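Local coordinates for protein putative rubredoxin reductase (Rhodopseudomonas palustris, PDB 3FG2) that probably carries electrons from NADH through its bound FAD to the ferredoxin that serves the cytochrome P450 CYP199A2 system, at residues P26-L31 and A71-S76; I82-R87 and T265-I270; A118-V123 and I210-D215; P140-V145 and C230-V235. All coordinates share one frame; numbering follows the deposited sequence.

Contact 1: P26-L31 and A71-S76; sequences PGRIAL and AIELIS
Arg28 and Glu73 cross obliquely above one face of a pair of parallel strands and join in a salt bridge. Arg28 runs out fully extended, its CG anti to the backbone N (chi1 177°), and turns the NE side of its guanidinium to the acid. Arg28 NE (2.8 Å) and NH2 (2.7 Å) both bond Glu73 OE1, which lies in the guanidinium plane, while NH2 adds a weak bond to OE2. The grip is side-on, NE and NH2 both on one oxygen, with the two planes 28° apart. Long, flexible, charged residues suit this edge of the sheet, where their ends can meet beside solvent. An alanine in place of Glu73 would probably leave the Arg28 guanidinium without its anionic mate and free to swing away from the strand pair. On the same face the small Ala30 makes room for Ile75, whose CD1 rests on Ala30 CB at 3.9 Å. The other face is apolar: Leu31 and Leu74 lie side by side, pointing the same way, with Leu31 CD1 3.8 Å from Leu74 CD1. Ile72 CG2 packs on Leu31 CB. Between the faces the backbones are stitched by Glu73 N to Ile29 O (2.7 Å), Leu31 N to Glu73 O (2.6 Å) and Ile75 N to Leu31 O (3.0 Å). Ile29 and Ile72 press on helix 11-22, Arg28 and Ile75 meet Ile97 of strand 96-98, and strand 29-32, flanked by strand 4-7, links through helix 64-69 to the outermost strand 72-75 as a beta-alpha-beta unit.

Contact 2: I82-R87 and T265-I270; sequences IDREGR and TSDPHI
Arg84 and Asp267 approach from opposite directions, and the arginine chain passes the acid's OD1 from CB to NE. Arg84 CB stands 3.7 Å from Asp267 OD1; Arg84 CG also passes this oxygen and in addition touches Ile270 CD1 at 4.0 Å, the two chains crossing at about a right angle. A bend about the CG-CD bond (chi3 60°) brings Arg84 NE round to give Asp267 OD1 a bond of 3.3 Å, fairly straight at 160°. OD1 lies at the guanidinium edge, near its plane; the donor comes from above the carboxylate plane, and the salt bridge is a long one. At the tip Arg84 NH2 lies 3.4 Å from Asp267 CB, and NH1 bonds Ala249 O, its strongest polar partner. Arginine suits the place because its aliphatic part covers Ile270 while its head serves two acceptors. Ile82 CG2 also meets Ile270 CD1, at 4.2 Å. Arg87, bent in the same way, spreads its guanidinium over one face of the His269 ring, the planes 33° apart and Arg87 CZ 3.7 Å from His269 CE1; Pro268 covers the opposite face. Arg87 also makes weak bonds to Tyr99 O and Gly100 O. The aspartate opens a type II beta turn, Asp267 to Ile270, with an ST turn at Thr265 just before it. Such a turn leads into strand 270-272 at the edge of the parallel sheet of this FAD-binding Rossmann-type fold, here met by the turn that follows strand 79-83.

Contact 3: A118-V123 and I210-D215; sequences ASLPDV and IAAEGD
With CG anti to its carbonyl carbon (chi1 -73°) and the rest of the chain extended (chi2 175°), Leu120 spreads its two methyl groups between Ala212 and Asp215. Leu120 CD1 presses on Ala212 CB at 3.3 Å, tighter than usual for two carbons, and a residue as small as alanine suits so close a seat. Leu120 CD2 lies 3.3 Å from Asp215 OD1, the leucine and aspartate chains crossing at about a right angle. Ile210 faces the same loop with both branches: chi1 -62° places Ile210 CG1 over Ala118 CA at 3.9 Å, while Ile210 CG2 meets Val123 CG2 at 4.2 Å. Branched side chains such as isoleucine and valine fill this buried end, whereas the polar residue stands at the exposed one. No direct hydrogen bond joins the two segments; a water does so instead, accepting from Asp122 N (3.1 Å) and donating to Asp215 O (3.0 Å). The loop keeps its shape through a type I beta turn, in which Val123 N returns to Leu120 O at 3.2 Å and Pro121, with a ring already fixed near the required phi, takes the second position. Its CD also touches Asp215 O. On the other segment Gly214 accepts a positive phi at the hairpin turn. Asp122 is held by a salt bridge to Arg138. Strand 207-213 is an outer strand of a three-stranded antiparallel sheet; its neighbour 216-222 sends Val217 against Asp122, Val123 and Ile210, and the loop runs on into strand 123-124 at the edge of the second parallel sheet.

Contact 4: P140-V145 and C230-V235; sequences PDKKHV and CDLVVV
Two amides converge on His144 O: Asp231 N bonds it at 2.8 Å, in the carbonyl plane, and Leu232 N adds a weak bond at 3.1 Å. The Asp231 side chain in turn accepts from the other segment. With CG set between the backbone N and the carbonyl carbon (chi1 59°), its carboxylate faces that segment, where Asp231 OD1 takes a nearly linear bond from Lys143 N at 2.9 Å on its syn lone pair and Asp231 OD2 accepts from His144 N at 3.0 Å. A short acid with two oxygens thus fits two successive amides. An alanine here would probably leave the amides of Lys143 and His144 without these acceptors. Lys142 lays its aliphatic part across this carboxylate, Lys142 CG touching Leu232 CB at 3.9 Å. Cys230 CB lies over one face of the His144 ring. Further on, beta-branched and apolar residues suit the buried strands: Val145 CG2 packs against Leu232 CG (3.9 Å) and Val234 CG2 (3.7 Å). In the parallel sheet, strand 144-148 lies between 232-235 and 167-171, while Val217 and Val220 of strand 216-222 cover Cys230 and Val233.

How the contacts relate
The contacts fall into two pairs. Contacts 1 and 2, with centres 19 Å apart, belong to the parts of the fold that hold FAD: Leu31 in contact 1 and Ile82 in contact 2 each bring a side chain to about 8 Å from the cofactor, and Leu31 touches the probable Rossmann glycine motif. Contact 4 lies in the second parallel sheet, probably that of the NADH-binding domain, and contact 3, centres 11 Å apart, adjoins it through the 118-123 loop: Asp122 O meets Val233 N at 3.0 Å, probably as a hydrogen bond, and Val123 CG1 packs on Val235 CG1. About 41 Å separates the centres of contacts 1 and 4, yet the Val234 side chain comes within about 10 Å of FAD.

Contact 1: P26-L31 and A71-S76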
# COMPACT_ATOMS: atom_id res chain seq x y z
N PRO A 26 -5.79 -29.30 -5.84
CA PRO A 26 -7.00 -30.10 -6.06
C PRO A 26 -8.25 -29.68 -5.27
O PRO A 26 -9.37 -29.74 -5.79
CB PRO A 26 -6.54 -31.51 -5.70
CG PRO A 26 -5.61 -31.25 -4.56
CD PRO A 26 -4.80 -30.07 -5.07
N GLY A 27 -8.04 -29.25 -4.03
CA GLY A 27 -9.15 -28.84 -3.19
C GLY A 27 -10.00 -27.69 -3.68
O GLY A 27 -9.76 -27.12 -4.75
N ARG A 28 -11.02 -27.36 -2.89
CA ARG A 28 -11.95 -26.28 -3.18
C ARG A 28 -11.33 -24.94 -2.77
O ARG A 28 -10.54 -24.89 -1.82
CB ARG A 28 -13.25 -26.50 -2.40
CG ARG A 28 -14.30 -25.42 -2.56
CD ARG A 28 -15.36 -25.57 -1.47
NE ARG A 28 -16.48 -24.63 -1.63
CZ ARG A 28 -17.42 -24.43 -0.72
NH1 ARG A 28 -17.39 -25.09 0.43
NH2 ARG A 28 -18.40 -23.57 -0.95
N ILE A 29 -11.68 -23.88 -3.48
CA ILE A 29 -11.15 -22.55 -3.17
C ILE A 29 -12.25 -21.49 -3.14
O ILE A 29 -12.81 -21.13 -4.18
CB ILE A 29 -10.09 -22.11 -4.21
CG1 ILE A 29 -8.93 -23.12 -4.23
CG2 ILE A 29 -9.58 -20.71 -3.86
CD1 ILE A 29 -7.85 -22.81 -5.24
N ALA A 30 -12.54 -20.99 -1.94
CA ALA A 30 -13.57 -19.98 -1.76
C ALA A 30 -12.94 -18.63 -1.42
O ALA A 30 -12.17 -18.52 -0.47
CB ALA A 30 -14.53 -20.40 -0.65
N LEU A 31 -13.28 -17.61 -2.20
CA LEU A 31 -12.73 -16.28 -2.01
C LEU A 31 -13.79 -15.33 -1.46
O LEU A 31 -14.64 -14.86 -2.20
CB LEU A 31 -12.22 -15.73 -3.35
CG LEU A 31 -10.90 -14.95 -3.42
CD1 LEU A 31 -10.90 -14.11 -4.70
CD2 LEU A 31 -10.74 -14.05 -2.20
N ALA A 71 -12.50 -22.31 -11.21
CA ALA A 71 -13.05 -23.05 -10.07
C ALA A 71 -12.78 -22.32 -8.76
O ALA A 71 -12.63 -22.94 -7.71
CB ALA A 71 -12.45 -24.46 -10.02
N ILE A 72 -12.70 -20.99 -8.84
CA ILE A 72 -12.48 -20.17 -7.65
C ILE A 72 -13.83 -19.60 -7.27
O ILE A 72 -14.36 -18.72 -7.94
CB ILE A 72 -11.48 -19.02 -7.91
CG1 ILE A 72 -10.10 -19.59 -8.21
CG2 ILE A 72 -11.42 -18.09 -6.70
CD1 ILE A 72 -9.03 -18.54 -8.48
N GLU A 73 -14.38 -20.10 -6.17
CA GLU A 73 -15.68 -19.67 -5.70
C GLU A 73 -15.65 -18.26 -5.12
O GLU A 73 -15.12 -18.04 -4.03
CB GLU A 73 -16.19 -20.66 -4.64
CG GLU A 73 -17.70 -20.74 -4.54
CD GLU A 73 -18.14 -21.69 -3.45
OE1 GLU A 73 -17.65 -22.84 -3.43
OE2 GLU A 73 -18.98 -21.27 -2.61
N LEU A 74 -16.23 -17.31 -5.85
CA LEU A 74 -16.26 -15.92 -5.42
C LEU A 74 -17.51 -15.63 -4.60
O LEU A 74 -18.59 -15.43 -5.17
CB LEU A 74 -16.22 -14.99 -6.63
CG LEU A 74 -15.92 -13.54 -6.28
CD1 LEU A 74 -14.54 -13.46 -5.64
CD2 LEU A 74 -15.99 -12.67 -7.53
N ILE A 75 -17.36 -15.59 -3.28
CA ILE A 75 -18.49 -15.34 -2.39
C ILE A 75 -18.63 -13.89 -1.95
O ILE A 75 -17.77 -13.35 -1.26
CB ILE A 75 -18.38 -16.20 -1.11
CG1 ILE A 75 -18.23 -17.67 -1.48
CG2 ILE A 75 -19.61 -15.98 -0.24
CD1 ILE A 75 -18.01 -18.57 -0.28
N SER A 76 -19.74 -13.26 -2.34
CA SER A 76 -19.99 -11.88 -1.98
C SER A 76 -20.48 -11.79 -0.53
O SER A 76 -21.68 -11.67 -0.28
CB SER A 76 -21.04 -11.27 -2.91
OG SER A 76 -21.22 -9.90 -2.65

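Contact 2: I82-R87 and T265-I270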
# COMPACT_ATOMS: atom_id res chain seq x y z
N ILE A 82 -14.15 -16.57 13.61
CA ILE A 82 -13.41 -17.78 13.24
C ILE A 82 -13.45 -18.84 14.34
O ILE A 82 -13.03 -18.60 15.47
CB ILE A 82 -11.93 -17.46 12.95
CG1 ILE A 82 -11.82 -16.46 11.80
CG2 ILE A 82 -11.19 -18.75 12.62
CD1 ILE A 82 -10.41 -16.00 11.56
N ASP A 83 -13.98 -20.02 13.99
CA ASP A 83 -14.06 -21.12 14.95
C ASP A 83 -12.88 -22.03 14.67
O ASP A 83 -12.99 -22.99 13.91
CB ASP A 83 -15.36 -21.91 14.77
CG ASP A 83 -15.56 -22.97 15.84
OD1 ASP A 83 -14.57 -23.33 16.53
OD2 ASP A 83 -16.70 -23.46 15.99
N ARG A 84 -11.74 -21.72 15.28
CA ARG A 84 -10.54 -22.51 15.06
C ARG A 84 -10.72 -23.97 15.43
O ARG A 84 -10.32 -24.86 14.67
CB ARG A 84 -9.38 -21.92 15.87
CG ARG A 84 -8.94 -20.55 15.41
CD ARG A 84 -7.99 -19.92 16.42
NE ARG A 84 -6.79 -20.72 16.62
CZ ARG A 84 -5.94 -20.55 17.62
NH1 ARG A 84 -6.16 -19.59 18.51
NH2 ARG A 84 -4.86 -21.31 17.72
N GLU A 85 -11.33 -24.24 16.58
CA GLU A 85 -11.54 -25.61 17.02
C GLU A 85 -12.39 -26.39 16.02
O GLU A 85 -12.06 -27.52 15.67
CB GLU A 85 -12.20 -25.64 18.40
CG GLU A 85 -12.42 -27.04 18.96
CD GLU A 85 -13.09 -27.05 20.33
OE1 GLU A 85 -14.15 -26.40 20.49
OE2 GLU A 85 -12.56 -27.72 21.25
N GLY A 86 -13.48 -25.79 15.56
CA GLY A 86 -14.35 -26.47 14.61
C GLY A 86 -13.93 -26.21 13.18
O GLY A 86 -14.61 -26.64 12.24
N ARG A 87 -12.82 -25.50 13.02
CA ARG A 87 -12.28 -25.15 11.71
C ARG A 87 -13.38 -24.67 10.78
O ARG A 87 -13.47 -25.09 9.62
CB ARG A 87 -11.54 -26.35 11.11
CG ARG A 87 -10.29 -26.73 11.89
CD ARG A 87 -9.69 -28.05 11.44
NE ARG A 87 -9.29 -28.02 10.03
CZ ARG A 87 -8.64 -29.01 9.43
NH1 ARG A 87 -8.32 -30.11 10.12
NH2 ARG A 87 -8.30 -28.91 8.16
N THR A 265 0.23 -18.65 11.10
CA THR A 265 -0.07 -18.14 12.43
C THR A 265 0.28 -19.25 13.41
O THR A 265 0.83 -20.28 13.02
CB THR A 265 -1.56 -17.83 12.61
OG1 THR A 265 -2.31 -19.05 12.50
CG2 THR A 265 -2.03 -16.83 11.54
N SER A 266 -0.03 -19.04 14.69
CA SER A 266 0.25 -20.06 15.70
C SER A 266 -0.67 -21.26 15.47
O SER A 266 -0.46 -22.33 16.03
CB SER A 266 0.03 -19.48 17.09
OG SER A 266 -1.28 -18.96 17.20
N ASP A 267 -1.69 -21.07 14.64
CA ASP A 267 -2.61 -22.15 14.33
C ASP A 267 -2.41 -22.67 12.92
O ASP A 267 -2.80 -22.01 11.95
CB ASP A 267 -4.07 -21.70 14.46
CG ASP A 267 -5.07 -22.82 14.11
OD1 ASP A 267 -6.27 -22.53 13.93
OD2 ASP A 267 -4.65 -23.99 14.01
N PRO A 268 -1.78 -23.85 12.78
CA PRO A 268 -1.63 -24.33 11.42
C PRO A 268 -3.07 -24.39 10.92
O PRO A 268 -3.98 -24.46 11.74
CB PRO A 268 -0.99 -25.71 11.61
CG PRO A 268 -1.49 -26.13 12.96
CD PRO A 268 -1.37 -24.86 13.77
N HIS A 269 -3.28 -24.35 9.61
CA HIS A 269 -4.62 -24.34 9.02
C HIS A 269 -4.99 -22.88 8.81
O HIS A 269 -6.01 -22.58 8.18
CB HIS A 269 -5.70 -24.96 9.92
CG HIS A 269 -5.42 -26.36 10.35
ND1 HIS A 269 -6.20 -27.02 11.28
CD2 HIS A 269 -4.44 -27.23 10.01
CE1 HIS A 269 -5.72 -28.23 11.49
NE2 HIS A 269 -4.65 -28.38 10.73
N ILE A 270 -4.18 -21.97 9.34
CA ILE A 270 -4.45 -20.54 9.19
C ILE A 270 -3.21 -19.70 8.87
O ILE A 270 -2.28 -19.59 9.67
CB ILE A 270 -5.12 -19.95 10.45
CG1 ILE A 270 -6.45 -20.66 10.71
CG2 ILE A 270 -5.38 -18.46 10.26
CD1 ILE A 270 -7.27 -20.05 11.85
O HOH W 1 -8.33 -23.45 12.75
O HOH W 2 -4.41 -24.49 17.12

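Contact 3: A118-V123 and I210-D215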
# COMPACT_ATOMS: atom_id res chain seq x y z
N ALA A 118 -14.54 15.98 12.11
CA ALA A 118 -13.80 15.19 11.13
C ALA A 118 -14.70 14.27 10.30
O ALA A 118 -14.30 13.79 9.24
CB ALA A 118 -12.74 14.36 11.82
N SER A 119 -15.91 14.03 10.79
CA SER A 119 -16.84 13.16 10.10
C SER A 119 -17.89 13.87 9.24
O SER A 119 -18.87 13.25 8.83
CB SER A 119 -17.55 12.24 11.10
OG SER A 119 -18.32 12.99 12.01
N LEU A 120 -17.70 15.16 8.96
CA LEU A 120 -18.64 15.87 8.11
C LEU A 120 -18.57 15.25 6.71
O LEU A 120 -17.58 14.62 6.36
CB LEU A 120 -18.31 17.36 8.05
CG LEU A 120 -18.63 18.14 9.33
CD1 LEU A 120 -18.14 19.57 9.20
CD2 LEU A 120 -20.14 18.11 9.60
N PRO A 121 -19.62 15.44 5.90
CA PRO A 121 -19.66 14.88 4.54
C PRO A 121 -18.46 15.15 3.64
O PRO A 121 -18.03 14.27 2.89
CB PRO A 121 -20.94 15.48 3.97
CG PRO A 121 -21.79 15.70 5.18
CD PRO A 121 -20.81 16.26 6.16
N ASP A 122 -17.91 16.36 3.70
CA ASP A 122 -16.79 16.73 2.85
C ASP A 122 -15.39 16.39 3.36
O ASP A 122 -14.40 16.98 2.92
CB ASP A 122 -16.87 18.23 2.50
CG ASP A 122 -17.98 18.53 1.51
OD1 ASP A 122 -18.57 19.63 1.59
OD2 ASP A 122 -18.25 17.68 0.63
N VAL A 123 -15.31 15.43 4.28
CA VAL A 123 -14.02 14.97 4.80
C VAL A 123 -13.95 13.53 4.28
O VAL A 123 -14.53 12.60 4.86
CB VAL A 123 -13.98 15.00 6.34
CG1 VAL A 123 -12.67 14.40 6.83
CG2 VAL A 123 -14.10 16.44 6.83
N ILE A 210 -11.82 20.61 12.29
CA ILE A 210 -12.28 20.88 10.94
C ILE A 210 -13.31 22.00 11.06
O ILE A 210 -14.41 21.77 11.58
CB ILE A 210 -12.98 19.67 10.29
CG1 ILE A 210 -12.00 18.49 10.18
CG2 ILE A 210 -13.56 20.07 8.93
CD1 ILE A 210 -10.69 18.84 9.51
N ALA A 211 -12.95 23.19 10.61
CA ALA A 211 -13.85 24.33 10.68
C ALA A 211 -15.03 24.16 9.73
O ALA A 211 -14.86 23.88 8.54
CB ALA A 211 -13.10 25.63 10.34
N ALA A 212 -16.23 24.31 10.26
CA ALA A 212 -17.42 24.17 9.44
C ALA A 212 -18.42 25.27 9.71
O ALA A 212 -18.37 25.97 10.72
CB ALA A 212 -18.05 22.82 9.68
N GLU A 213 -19.34 25.42 8.76
CA GLU A 213 -20.40 26.40 8.83
C GLU A 213 -21.62 25.56 8.50
O GLU A 213 -21.75 25.04 7.39
CB GLU A 213 -20.16 27.49 7.78
CG GLU A 213 -21.20 28.57 7.74
CD GLU A 213 -22.21 28.34 6.64
OE1 GLU A 213 -21.80 28.20 5.47
OE2 GLU A 213 -23.41 28.32 6.96
N GLY A 214 -22.51 25.40 9.47
CA GLY A 214 -23.67 24.55 9.27
C GLY A 214 -23.05 23.17 9.34
O GLY A 214 -22.65 22.71 10.42
N ASP A 215 -22.97 22.50 8.20
CA ASP A 215 -22.34 21.19 8.13
C ASP A 215 -21.47 21.18 6.89
O ASP A 215 -21.15 20.12 6.32
CB ASP A 215 -23.38 20.08 8.08
CG ASP A 215 -23.90 19.72 9.47
OD1 ASP A 215 -23.07 19.45 10.37
OD2 ASP A 215 -25.14 19.71 9.66
O HOH W 3 -18.91 19.15 4.57

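Contact 4: P140-V145 and C230-V235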
# COMPACT_ATOMS: atom_id res chain seq x y z
N PRO A 140 -14.91 18.29 -9.14
CA PRO A 140 -15.42 19.31 -10.07
C PRO A 140 -16.31 20.37 -9.41
O PRO A 140 -16.46 21.48 -9.93
CB PRO A 140 -16.15 18.49 -11.12
CG PRO A 140 -16.60 17.28 -10.35
CD PRO A 140 -15.38 16.95 -9.53
N ASP A 141 -16.91 20.03 -8.27
CA ASP A 141 -17.78 20.96 -7.55
C ASP A 141 -17.05 21.60 -6.37
O ASP A 141 -17.68 22.24 -5.53
CB ASP A 141 -19.03 20.24 -7.03
CG ASP A 141 -19.74 19.46 -8.12
OD1 ASP A 141 -19.25 18.37 -8.48
OD2 ASP A 141 -20.78 19.95 -8.61
N LYS A 142 -15.74 21.42 -6.31
CA LYS A 142 -14.95 21.98 -5.23
C LYS A 142 -13.82 22.87 -5.74
O LYS A 142 -13.22 22.63 -6.79
CB LYS A 142 -14.39 20.86 -4.35
CG LYS A 142 -15.45 20.21 -3.46
CD LYS A 142 -16.10 21.26 -2.56
CE LYS A 142 -17.10 20.64 -1.61
NZ LYS A 142 -18.20 19.96 -2.34
N LYS A 143 -13.52 23.91 -4.96
CA LYS A 143 -12.49 24.87 -5.32
C LYS A 143 -11.19 24.76 -4.54
O LYS A 143 -10.13 25.12 -5.04
CB LYS A 143 -13.01 26.30 -5.10
CG LYS A 143 -14.32 26.64 -5.76
CD LYS A 143 -14.13 27.04 -7.21
CE LYS A 143 -15.28 27.91 -7.67
NZ LYS A 143 -15.40 29.15 -6.82
N HIS A 144 -11.27 24.26 -3.31
CA HIS A 144 -10.08 24.22 -2.47
C HIS A 144 -10.03 23.01 -1.54
O HIS A 144 -10.88 22.87 -0.65
CB HIS A 144 -10.09 25.51 -1.65
CG HIS A 144 -8.78 25.85 -1.01
ND1 HIS A 144 -7.66 25.06 -1.15
CD2 HIS A 144 -8.41 26.90 -0.25
CE1 HIS A 144 -6.65 25.62 -0.51
NE2 HIS A 144 -7.08 26.74 0.05
N VAL A 145 -9.04 22.15 -1.73
CA VAL A 145 -8.92 20.96 -0.89
C VAL A 145 -7.66 20.96 -0.02
O VAL A 145 -6.57 21.34 -0.48
CB VAL A 145 -8.92 19.66 -1.73
CG1 VAL A 145 -7.78 19.68 -2.73
CG2 VAL A 145 -8.78 18.45 -0.82
N CYS A 230 -10.88 25.96 3.17
CA CYS A 230 -11.05 24.91 2.18
C CYS A 230 -12.49 24.42 2.17
O CYS A 230 -13.21 24.58 3.16
CB CYS A 230 -10.11 23.74 2.49
SG CYS A 230 -10.47 22.86 4.04
N ASP A 231 -12.94 23.84 1.06
CA ASP A 231 -14.30 23.33 1.00
C ASP A 231 -14.27 21.82 0.84
O ASP A 231 -15.32 21.18 0.72
CB ASP A 231 -15.09 23.97 -0.15
CG ASP A 231 -14.46 23.75 -1.50
OD1 ASP A 231 -14.98 24.29 -2.49
OD2 ASP A 231 -13.43 23.04 -1.59
N LEU A 232 -13.07 21.25 0.88
CA LEU A 232 -12.89 19.81 0.76
C LEU A 232 -11.63 19.34 1.51
O LEU A 232 -10.58 19.97 1.45
CB LEU A 232 -12.79 19.40 -0.71
CG LEU A 232 -12.63 17.92 -1.05
CD1 LEU A 232 -13.84 17.13 -0.58
CD2 LEU A 232 -12.46 17.76 -2.55
N VAL A 233 -11.76 18.22 2.22
CA VAL A 233 -10.64 17.65 2.96
C VAL A 233 -10.43 16.18 2.60
O VAL A 233 -11.38 15.39 2.56
CB VAL A 233 -10.86 17.73 4.49
CG1 VAL A 233 -9.65 17.14 5.23
CG2 VAL A 233 -11.10 19.17 4.92
N VAL A 234 -9.18 15.83 2.32
CA VAL A 234 -8.83 14.45 2.00
C VAL A 234 -7.81 14.04 3.06
O VAL A 234 -6.77 14.67 3.20
CB VAL A 234 -8.21 14.34 0.59
CG1 VAL A 234 -7.76 12.91 0.33
CG2 VAL A 234 -9.23 14.77 -0.46
N VAL A 235 -8.12 13.01 3.83
CA VAL A 235 -7.20 12.60 4.88
C VAL A 235 -6.55 11.25 4.64
O VAL A 235 -7.20 10.28 4.25
CB VAL A 235 -7.87 12.62 6.29
CG1 VAL A 235 -9.29 13.14 6.19
CG2 VAL A 235 -7.84 11.25 6.92